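Local structure of Cobalt/magnesium transport protein CorA (Methanocaldococcus jannaschii, 4EGW) at residues Trp52-Asp57 with Leu123-Ser128; Ile70-Ser75 with Tyr117-Leu122. The protein mediates the influx of magnesium ions across the membrane as a homopentamer, opening when cytoplasmic magnesium is low and closing when it is high. One frame throughout, in Å; residues are numbered along the deposited sequence.

How the contacts relate
Both contacts reach the same mixed sheet of the cytoplasmic domain, and their centres lie about 11 Å apart. Contact 1 pairs two parallel strands; contact 2 rests a helix-to-helix link on the hairpin that leads into the second of them, and its chain span is nested inside the loop closed by contact 1. Strand 110-119 joins them directly: Leu124 O lies 2.7 Å from Tyr117 N, probably a hydrogen bond. Separately, Leu124 CD2 packs 3.6 Å from Ile70 CD1. Small diols occupy sites nearby. Ser73 of contact 2 lines a 1,4-butanediol pocket, and the Trp52 side chain of contact 1 is about 7 Å from a bound 1,4-butanediol.

Contact 1: residues Trp52-Asp57 with Leu123-Ser128; sequences WIDCYD and LLTIHS
His127 reaches back across the strand pair to Asp54, its imidazole meeting the carboxylate with the two planes 32° apart. His127 NE2 donates to the syn lone pair of Asp54 OD2 at 2.9 Å, and more weakly to OD1. The ring gets there because its CG sits between the backbone N and the carbonyl carbon (chi1 52°), which swings it over strand 52-56. There Tyr56 CA lies over one imidazole face, 4.1 Å from the ring centroid, while the Tyr56 ring is nearly parallel but slid aside with little overlap.

Thr125, on the same face, takes a hydrogen bond from Trp52 NE1 to its OG1 at 3.0 Å, the hydroxyl lying 20° out of the indole plane. OG1 also donates to Asp54 OD1, though at a modelled length too short to be trusted. Alongside, Trp52 CD1 packs 3.9 Å from Leu123 CD1. Were Trp52 an alanine, the Thr125 hydroxyl would probably lose its indole donor and a gap open beside Leu123, where the indole also meets helix 132-143.

On the other face Cys55 CB is 3.5 Å from Ile126 CD1. Between the two faces runs the parallel backbone pairing, with Cys55 N bonded to Thr125 O at 2.8 Å. Strands 51-56 and 122-127 are parallel neighbours inside the mixed sheet, flanked by antiparallel strands 28-33 and 110-119.

Tryptophan, threonine, aspartate and histidine are consistent with a polar chain, though its threonine-aspartate link is doubtful in length. As His127 ND1 also bonds to Asp129 O, the ring is probably protonated on both nitrogens, its charge balanced by buried Asp54.

Contact 2: residues Ile70-Ser75 with Tyr117-Leu122; sequences IGISVS and YIKNNL. With PGO (S-1,2-propanediol), chain R.
Ile70, at the end of helix 60-70, meets Leu122 at about a right angle, its CG2 branch 3.5 Å from Leu122 CD2. That branch lies beside the backbone N, since CG1 takes the place between the N and the carbonyl carbon (chi1 71°).

Gly71 then leaves the helix with positive phi (63°), a conformation that favours glycine. Its carbonyl oxygen accepts a weak hydrogen bond from Lys119 NZ at 3.3 Å, although the position of this ammonium is uncertain; another weak hydrogen bond comes from O2 of a bound propanediol, probably carried over from crystallisation. Lys119 extends fully to bring its amine here, and NZ also forms a salt bridge with Asp94.

Ile72 points toward the hairpin. Its CD1 comes obliquely to the Tyr117 ring, 3.7 Å from CD2, and its CG1 lies 4.1 Å from Lys119 CD as the two side chains run alongside one another, pointing opposite ways. The isoleucine thus touches both the ring and the aliphatic part of the lysine.

Ser73 turns to the next helix as its N-cap, OG bonding to Asp76 N, while its own backbone N lies 2.8 Å from the propanediol O2.

Across from this link, a type II' turn from Lys119 to Leu122 closes the tight hairpin between strands 110-119 and 122-127. Tyr117 OH bonds to Asp76 O and Gly80 N, and Leu77 touches Ile70, Ile72 and Tyr117, so the connection between helices 60-70 and 74-80 is packed against the hairpin end of the sheet.

Contact 1: residues Trp52-Asp57 with Leu123-Ser128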
ATOM      1  N   TRP A  52     -19.696  12.848   6.576  1.00 63.18           N
ATOM      2  CA  TRP A  52     -18.394  13.213   6.045  1.00 70.45           C
ATOM      3  C   TRP A  52     -18.571  14.190   4.898  1.00 73.52           C
ATOM      4  O   TRP A  52     -19.072  13.826   3.832  1.00 78.17           O
ATOM      5  CB  TRP A  52     -17.623  11.979   5.572  1.00 68.29           C
ATOM      6  CG  TRP A  52     -16.278  12.320   5.006  1.00 64.84           C
ATOM      7  CD1 TRP A  52     -15.604  13.494   5.162  1.00 61.17           C
ATOM      8  CD2 TRP A  52     -15.450  11.487   4.184  1.00 62.17           C
ATOM      9  NE1 TRP A  52     -14.406  13.442   4.496  1.00 61.48           N
ATOM     10  CE2 TRP A  52     -14.285  12.220   3.887  1.00 57.97           C
ATOM     11  CE3 TRP A  52     -15.577  10.191   3.676  1.00 64.19           C
ATOM     12  CZ2 TRP A  52     -13.252  11.703   3.105  1.00 52.26           C
ATOM     13  CZ3 TRP A  52     -14.548   9.680   2.894  1.00 63.44           C
ATOM     14  CH2 TRP A  52     -13.401  10.437   2.618  1.00 51.56           C
ATOM     15  N   ILE A  53     -18.165  15.434   5.124  1.00 70.50           N
ATOM     16  CA  ILE A  53     -18.147  16.425   4.061  1.00 68.48           C
ATOM     17  C   ILE A  53     -16.714  16.634   3.598  1.00 66.36           C
ATOM     18  O   ILE A  53     -15.841  17.013   4.380  1.00 61.40           O
ATOM     19  CB  ILE A  53     -18.742  17.772   4.512  1.00 65.95           C
ATOM     20  CG1 ILE A  53     -20.140  17.566   5.082  1.00 64.98           C
ATOM     21  CG2 ILE A  53     -18.781  18.768   3.351  1.00 64.26           C
ATOM     22  CD1 ILE A  53     -20.841  18.856   5.397  1.00 65.22           C
ATOM     23  N   ASP A  54     -16.464  16.352   2.328  1.00 70.20           N
ATOM     24  CA  ASP A  54     -15.173  16.659   1.740  1.00 68.00           C
ATOM     25  C   ASP A  54     -15.349  17.840   0.816  1.00 61.45           C
ATOM     26  O   ASP A  54     -16.167  17.816  -0.105  1.00 62.33           O
ATOM     27  CB  ASP A  54     -14.617  15.470   0.967  1.00 74.98           C
ATOM     28  CG  ASP A  54     -13.293  15.782   0.308  1.00 75.44           C
ATOM     29  OD1 ASP A  54     -12.292  15.900   1.040  1.00 72.85           O
ATOM     30  OD2 ASP A  54     -13.251  15.905  -0.937  1.00 78.09           O
ATOM     31  N   CYS A  55     -14.590  18.888   1.081  1.00 59.38           N
ATOM     32  CA  CYS A  55     -14.687  20.079   0.267  1.00 57.42           C
ATOM     33  C   CYS A  55     -13.394  20.306  -0.499  1.00 52.63           C
ATOM     34  O   CYS A  55     -12.368  20.694   0.073  1.00 39.15           O
ATOM     35  CB  CYS A  55     -14.997  21.284   1.142  1.00 56.81           C
ATOM     36  SG  CYS A  55     -15.134  22.785   0.197  1.00 59.30           S
ATOM     37  N   TYR A  56     -13.457  20.096  -1.809  1.00 53.11           N
ATOM     38  CA  TYR A  56     -12.270  20.216  -2.630  1.00 50.36           C
ATOM     39  C   TYR A  56     -12.256  21.546  -3.372  1.00 48.95           C
ATOM     40  O   TYR A  56     -13.046  21.753  -4.291  1.00 48.26           O
ATOM     41  CB  TYR A  56     -12.214  19.058  -3.634  1.00 54.96           C
ATOM     42  CG  TYR A  56     -11.113  19.202  -4.667  1.00 57.60           C
ATOM     43  CD1 TYR A  56      -9.967  19.934  -4.385  1.00 55.72           C
ATOM     44  CD2 TYR A  56     -11.226  18.619  -5.925  1.00 56.63           C
ATOM     45  CE1 TYR A  56      -8.965  20.081  -5.316  1.00 56.64           C
ATOM     46  CE2 TYR A  56     -10.218  18.758  -6.867  1.00 56.94           C
ATOM     47  CZ  TYR A  56      -9.088  19.495  -6.555  1.00 57.27           C
ATOM     48  OH  TYR A  56      -8.072  19.657  -7.476  1.00 59.58           O
ATOM     49  N   ASP A  57     -11.356  22.441  -2.965  1.00 47.45           N
ATOM     50  CA  ASP A  57     -11.027  23.630  -3.749  1.00 52.80           C
ATOM     51  C   ASP A  57     -12.237  24.510  -4.071  1.00 61.56           C
ATOM     52  O   ASP A  57     -12.496  24.802  -5.239  1.00 64.83           O
ATOM     53  CB  ASP A  57     -10.348  23.181  -5.049  1.00 53.37           C
ATOM     54  CG  ASP A  57      -9.654  24.310  -5.782  1.00 53.22           C
ATOM     55  OD1 ASP A  57      -9.037  25.175  -5.115  1.00 56.28           O
ATOM     56  OD2 ASP A  57      -9.721  24.318  -7.033  1.00 50.37           O
ATOM     57  N   LEU A 123     -17.260  15.030  10.412  1.00 47.00           N
ATOM     58  CA  LEU A 123     -15.874  15.039   9.951  1.00 39.68           C
ATOM     59  C   LEU A 123     -15.849  15.743   8.599  1.00 48.18           C
ATOM     60  O   LEU A 123     -16.342  15.207   7.606  1.00 53.37           O
ATOM     61  CB  LEU A 123     -15.373  13.601   9.788  1.00 35.28           C
ATOM     62  CG  LEU A 123     -13.900  13.244   9.528  1.00 38.29           C
ATOM     63  CD1 LEU A 123     -13.329  13.894   8.270  1.00 33.03           C
ATOM     64  CD2 LEU A 123     -13.026  13.553  10.721  1.00 38.93           C
ATOM     65  N   LEU A 124     -15.263  16.936   8.559  1.00 46.51           N
ATOM     66  CA  LEU A 124     -15.093  17.664   7.316  1.00 46.70           C
ATOM     67  C   LEU A 124     -13.634  17.607   6.904  1.00 45.48           C
ATOM     68  O   LEU A 124     -12.752  17.959   7.685  1.00 44.56           O
ATOM     69  CB  LEU A 124     -15.528  19.125   7.473  1.00 50.24           C
ATOM     70  CG  LEU A 124     -15.045  20.102   6.381  1.00 51.01           C
ATOM     71  CD1 LEU A 124     -15.583  19.747   5.012  1.00 50.48           C
ATOM     72  CD2 LEU A 124     -15.372  21.571   6.698  1.00 47.61           C
ATOM     73  N   THR A 125     -13.390  17.142   5.682  1.00 47.93           N
ATOM     74  CA  THR A 125     -12.057  17.148   5.094  1.00 46.87           C
ATOM     75  C   THR A 125     -12.021  18.227   4.051  1.00 50.19           C
ATOM     76  O   THR A 125     -12.742  18.163   3.061  1.00 56.07           O
ATOM     77  CB  THR A 125     -11.743  15.852   4.350  1.00 41.93           C
ATOM     78  OG1 THR A 125     -12.740  15.635   3.340  1.00 40.12           O
ATOM     79  CG2 THR A 125     -11.718  14.672   5.304  1.00 42.83           C
ATOM     80  N   ILE A 126     -11.172  19.217   4.262  1.00 53.12           N
ATOM     81  CA  ILE A 126     -11.111  20.333   3.343  1.00 54.10           C
ATOM     82  C   ILE A 126      -9.719  20.460   2.714  1.00 57.58           C
ATOM     83  O   ILE A 126      -8.696  20.504   3.415  1.00 53.25           O
ATOM     84  CB  ILE A 126     -11.542  21.635   4.041  1.00 53.23           C
ATOM     85  CG1 ILE A 126     -11.609  22.781   3.036  1.00 60.03           C
ATOM     86  CG2 ILE A 126     -10.624  21.958   5.214  1.00 47.25           C
ATOM     87  CD1 ILE A 126     -12.974  23.423   2.973  1.00 63.59           C
ATOM     88  N   HIS A 127      -9.687  20.488   1.385  1.00 55.03           N
ATOM     89  CA  HIS A 127      -8.429  20.581   0.672  1.00 47.18           C
ATOM     90  C   HIS A 127      -8.531  21.426  -0.583  1.00 52.84           C
ATOM     91  O   HIS A 127      -9.520  21.354  -1.308  1.00 61.02           O
ATOM     92  CB  HIS A 127      -7.887  19.188   0.339  1.00 43.43           C
ATOM     93  CG  HIS A 127      -8.868  18.290  -0.350  1.00 49.40           C
ATOM     94  ND1 HIS A 127      -8.761  17.955  -1.685  1.00 52.75           N
ATOM     95  CD2 HIS A 127      -9.955  17.630   0.115  1.00 51.23           C
ATOM     96  CE1 HIS A 127      -9.747  17.141  -2.015  1.00 49.94           C
ATOM     97  NE2 HIS A 127     -10.486  16.926  -0.942  1.00 51.21           N
ATOM     98  N   SER A 128      -7.510  22.245  -0.815  1.00 48.03           N
ATOM     99  CA  SER A 128      -7.392  23.013  -2.046  1.00 55.96           C
ATOM    100  C   SER A 128      -6.824  22.205  -3.214  1.00 67.22           C
ATOM    101  O   SER A 128      -7.087  22.513  -4.378  1.00 77.64           O
ATOM    102  CB  SER A 128      -6.556  24.267  -1.815  1.00 59.62           C
ATOM    103  OG  SER A 128      -7.203  25.128  -0.892  1.00 63.88           O
TER

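Contact 2: residues Ile70-Ser75 with Tyr117-Leu122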
ATOM      1  N   ILE A  70     -22.288  24.595   8.561  1.00 56.48           N
ATOM      2  CA  ILE A  70     -21.551  23.947   9.638  1.00 51.93           C
ATOM      3  C   ILE A  70     -21.158  24.896  10.757  1.00 48.48           C
ATOM      4  O   ILE A  70     -20.665  24.471  11.792  1.00 58.61           O
ATOM      5  CB  ILE A  70     -20.290  23.242   9.121  1.00 52.98           C
ATOM      6  CG1 ILE A  70     -19.234  24.266   8.688  1.00 45.40           C
ATOM      7  CG2 ILE A  70     -20.649  22.279   7.990  1.00 54.38           C
ATOM      8  CD1 ILE A  70     -17.933  23.621   8.214  1.00 41.21           C
ATOM      9  N   GLY A  71     -21.361  26.183  10.548  1.00 46.55           N
ATOM     10  CA  GLY A  71     -21.185  27.134  11.624  1.00 61.17           C
ATOM     11  C   GLY A  71     -19.769  27.189  12.148  1.00 69.01           C
ATOM     12  O   GLY A  71     -19.536  27.351  13.349  1.00 74.69           O
ATOM     13  N   ILE A  72     -18.813  27.041  11.243  1.00 68.65           N
ATOM     14  CA  ILE A  72     -17.429  27.328  11.569  1.00 66.45           C
ATOM     15  C   ILE A  72     -17.081  28.671  10.926  1.00 65.96           C
ATOM     16  O   ILE A  72     -17.497  28.943   9.798  1.00 60.52           O
ATOM     17  CB  ILE A  72     -16.499  26.197  11.093  1.00 63.37           C
ATOM     18  CG1 ILE A  72     -16.644  24.987  12.018  1.00 62.02           C
ATOM     19  CG2 ILE A  72     -15.051  26.657  11.067  1.00 62.62           C
ATOM     20  CD1 ILE A  72     -15.578  23.935  11.827  1.00 56.88           C
ATOM     21  N   SER A  73     -16.352  29.521  11.645  1.00 69.38           N
ATOM     22  CA  SER A  73     -16.029  30.850  11.129  1.00 75.79           C
ATOM     23  C   SER A  73     -15.343  30.740   9.767  1.00 82.57           C
ATOM     24  O   SER A  73     -14.336  30.041   9.623  1.00 85.78           O
ATOM     25  CB  SER A  73     -15.144  31.630  12.110  1.00 74.15           C
ATOM     26  OG  SER A  73     -13.792  31.206  12.055  1.00 66.32           O
ATOM     27  N   VAL A  74     -15.876  31.455   8.778  1.00 83.16           N
ATOM     28  CA  VAL A  74     -15.408  31.340   7.396  1.00 77.74           C
ATOM     29  C   VAL A  74     -13.888  31.460   7.332  1.00 70.93           C
ATOM     30  O   VAL A  74     -13.242  30.871   6.466  1.00 64.13           O
ATOM     31  CB  VAL A  74     -16.072  32.391   6.478  1.00 78.93           C
ATOM     32  CG1 VAL A  74     -15.701  32.143   5.025  1.00 77.73           C
ATOM     33  CG2 VAL A  74     -17.587  32.373   6.655  1.00 77.00           C
ATOM     34  N   SER A  75     -13.332  32.242   8.255  1.00 72.00           N
ATOM     35  CA  SER A  75     -11.888  32.322   8.462  1.00 68.72           C
ATOM     36  C   SER A  75     -11.303  30.974   8.878  1.00 67.63           C
ATOM     37  O   SER A  75     -10.339  30.496   8.273  1.00 65.55           O
ATOM     38  CB  SER A  75     -11.564  33.378   9.524  1.00 69.84           C
ATOM     39  OG  SER A  75     -10.175  33.440   9.789  1.00 70.34           O
ATOM     40  N   TYR A 117     -11.666  19.078   9.908  1.00 50.17           N
ATOM     41  CA  TYR A 117     -12.334  19.625  11.078  1.00 46.20           C
ATOM     42  C   TYR A 117     -13.313  18.599  11.623  1.00 50.54           C
ATOM     43  O   TYR A 117     -14.014  17.932  10.864  1.00 56.76           O
ATOM     44  CB  TYR A 117     -13.079  20.914  10.732  1.00 44.73           C
ATOM     45  CG  TYR A 117     -12.225  22.021  10.148  1.00 47.63           C
ATOM     46  CD1 TYR A 117     -11.528  21.834   8.966  1.00 50.28           C
ATOM     47  CD2 TYR A 117     -12.149  23.265  10.759  1.00 52.10           C
ATOM     48  CE1 TYR A 117     -10.764  22.843   8.415  1.00 51.93           C
ATOM     49  CE2 TYR A 117     -11.388  24.286  10.216  1.00 56.05           C
ATOM     50  CZ  TYR A 117     -10.697  24.069   9.040  1.00 58.41           C
ATOM     51  OH  TYR A 117      -9.924  25.073   8.485  1.00 61.45           O
ATOM     52  N   ILE A 118     -13.369  18.464  12.937  1.00 53.13           N
ATOM     53  CA  ILE A 118     -14.356  17.575  13.527  1.00 56.78           C
ATOM     54  C   ILE A 118     -15.289  18.307  14.462  1.00 60.17           C
ATOM     55  O   ILE A 118     -14.891  18.731  15.543  1.00 67.98           O
ATOM     56  CB  ILE A 118     -13.684  16.461  14.307  1.00 55.63           C
ATOM     57  CG1 ILE A 118     -12.843  15.623  13.349  1.00 61.32           C
ATOM     58  CG2 ILE A 118     -14.724  15.632  15.023  1.00 49.88           C
ATOM     59  CD1 ILE A 118     -12.253  14.410  13.979  1.00 67.98           C
ATOM     60  N   LYS A 119     -16.544  18.419  14.058  1.00 61.30           N
ATOM     61  CA  LYS A 119     -17.535  19.110  14.867  1.00 60.61           C
ATOM     62  C   LYS A 119     -18.649  18.136  15.221  1.00 64.36           C
ATOM     63  O   LYS A 119     -19.406  17.692  14.351  1.00 60.89           O
ATOM     64  CB  LYS A 119     -18.088  20.316  14.106  1.00 56.81           C
ATOM     65  CG  LYS A 119     -18.693  21.375  15.001  1.00 61.73           C
ATOM     66  CD  LYS A 119     -19.092  22.614  14.221  1.00 56.47           C
ATOM     67  CE  LYS A 119     -20.170  23.359  14.957  1.00 56.51           C
ATOM     68  NZ  LYS A 119     -20.793  24.365  14.073  1.00 61.88           N
ATOM     69  N   ASN A 120     -18.738  17.799  16.505  1.00 69.65           N
ATOM     70  CA  ASN A 120     -19.703  16.808  16.949  1.00 66.91           C
ATOM     71  C   ASN A 120     -19.547  15.570  16.101  1.00 68.67           C
ATOM     72  O   ASN A 120     -18.495  14.927  16.104  1.00 72.23           O
ATOM     73  CB  ASN A 120     -21.114  17.347  16.824  1.00 60.55           C
ATOM     74  CG  ASN A 120     -21.199  18.798  17.201  1.00 62.32           C
ATOM     75  OD1 ASN A 120     -21.521  19.646  16.367  1.00 66.36           O
ATOM     76  ND2 ASN A 120     -20.890  19.105  18.460  1.00 60.73           N
ATOM     77  N   ASN A 121     -20.599  15.239  15.369  1.00 65.50           N
ATOM     78  CA  ASN A 121     -20.572  14.063  14.518  1.00 64.54           C
ATOM     79  C   ASN A 121     -20.093  14.345  13.090  1.00 59.24           C
ATOM     80  O   ASN A 121     -20.083  13.434  12.254  1.00 61.49           O
ATOM     81  CB  ASN A 121     -21.934  13.359  14.516  1.00 70.47           C
ATOM     82  CG  ASN A 121     -23.042  14.217  13.918  1.00 70.12           C
ATOM     83  OD1 ASN A 121     -22.921  15.442  13.834  1.00 71.81           O
ATOM     84  ND2 ASN A 121     -24.133  13.571  13.499  1.00 64.73           N
ATOM     85  N   LEU A 122     -19.693  15.589  12.810  1.00 44.28           N
ATOM     86  CA  LEU A 122     -19.249  15.945  11.463  1.00 42.39           C
ATOM     87  C   LEU A 122     -17.739  15.956  11.239  1.00 46.68           C
ATOM     88  O   LEU A 122     -17.030  16.805  11.780  1.00 51.79           O
ATOM     89  CB  LEU A 122     -19.802  17.306  11.060  1.00 50.96           C
ATOM     90  CG  LEU A 122     -19.054  17.919   9.870  1.00 52.29           C
ATOM     91  CD1 LEU A 122     -19.148  17.026   8.646  1.00 52.99           C
ATOM     92  CD2 LEU A 122     -19.595  19.305   9.554  1.00 54.27           C
TER
HETATM   93  C1  PGO R 316     -20.773  30.773  12.193  1.00 87.77           C
HETATM   94  C2  PGO R 316     -19.615  31.403  12.893  1.00 91.94           C
HETATM   95  C3  PGO R 316     -19.109  32.579  12.123  1.00 91.11           C
HETATM   96  O1  PGO R 316     -20.732  30.714  10.815  1.00 85.46           O
HETATM   97  O2  PGO R 316     -18.606  30.478  13.053  1.00 93.60           O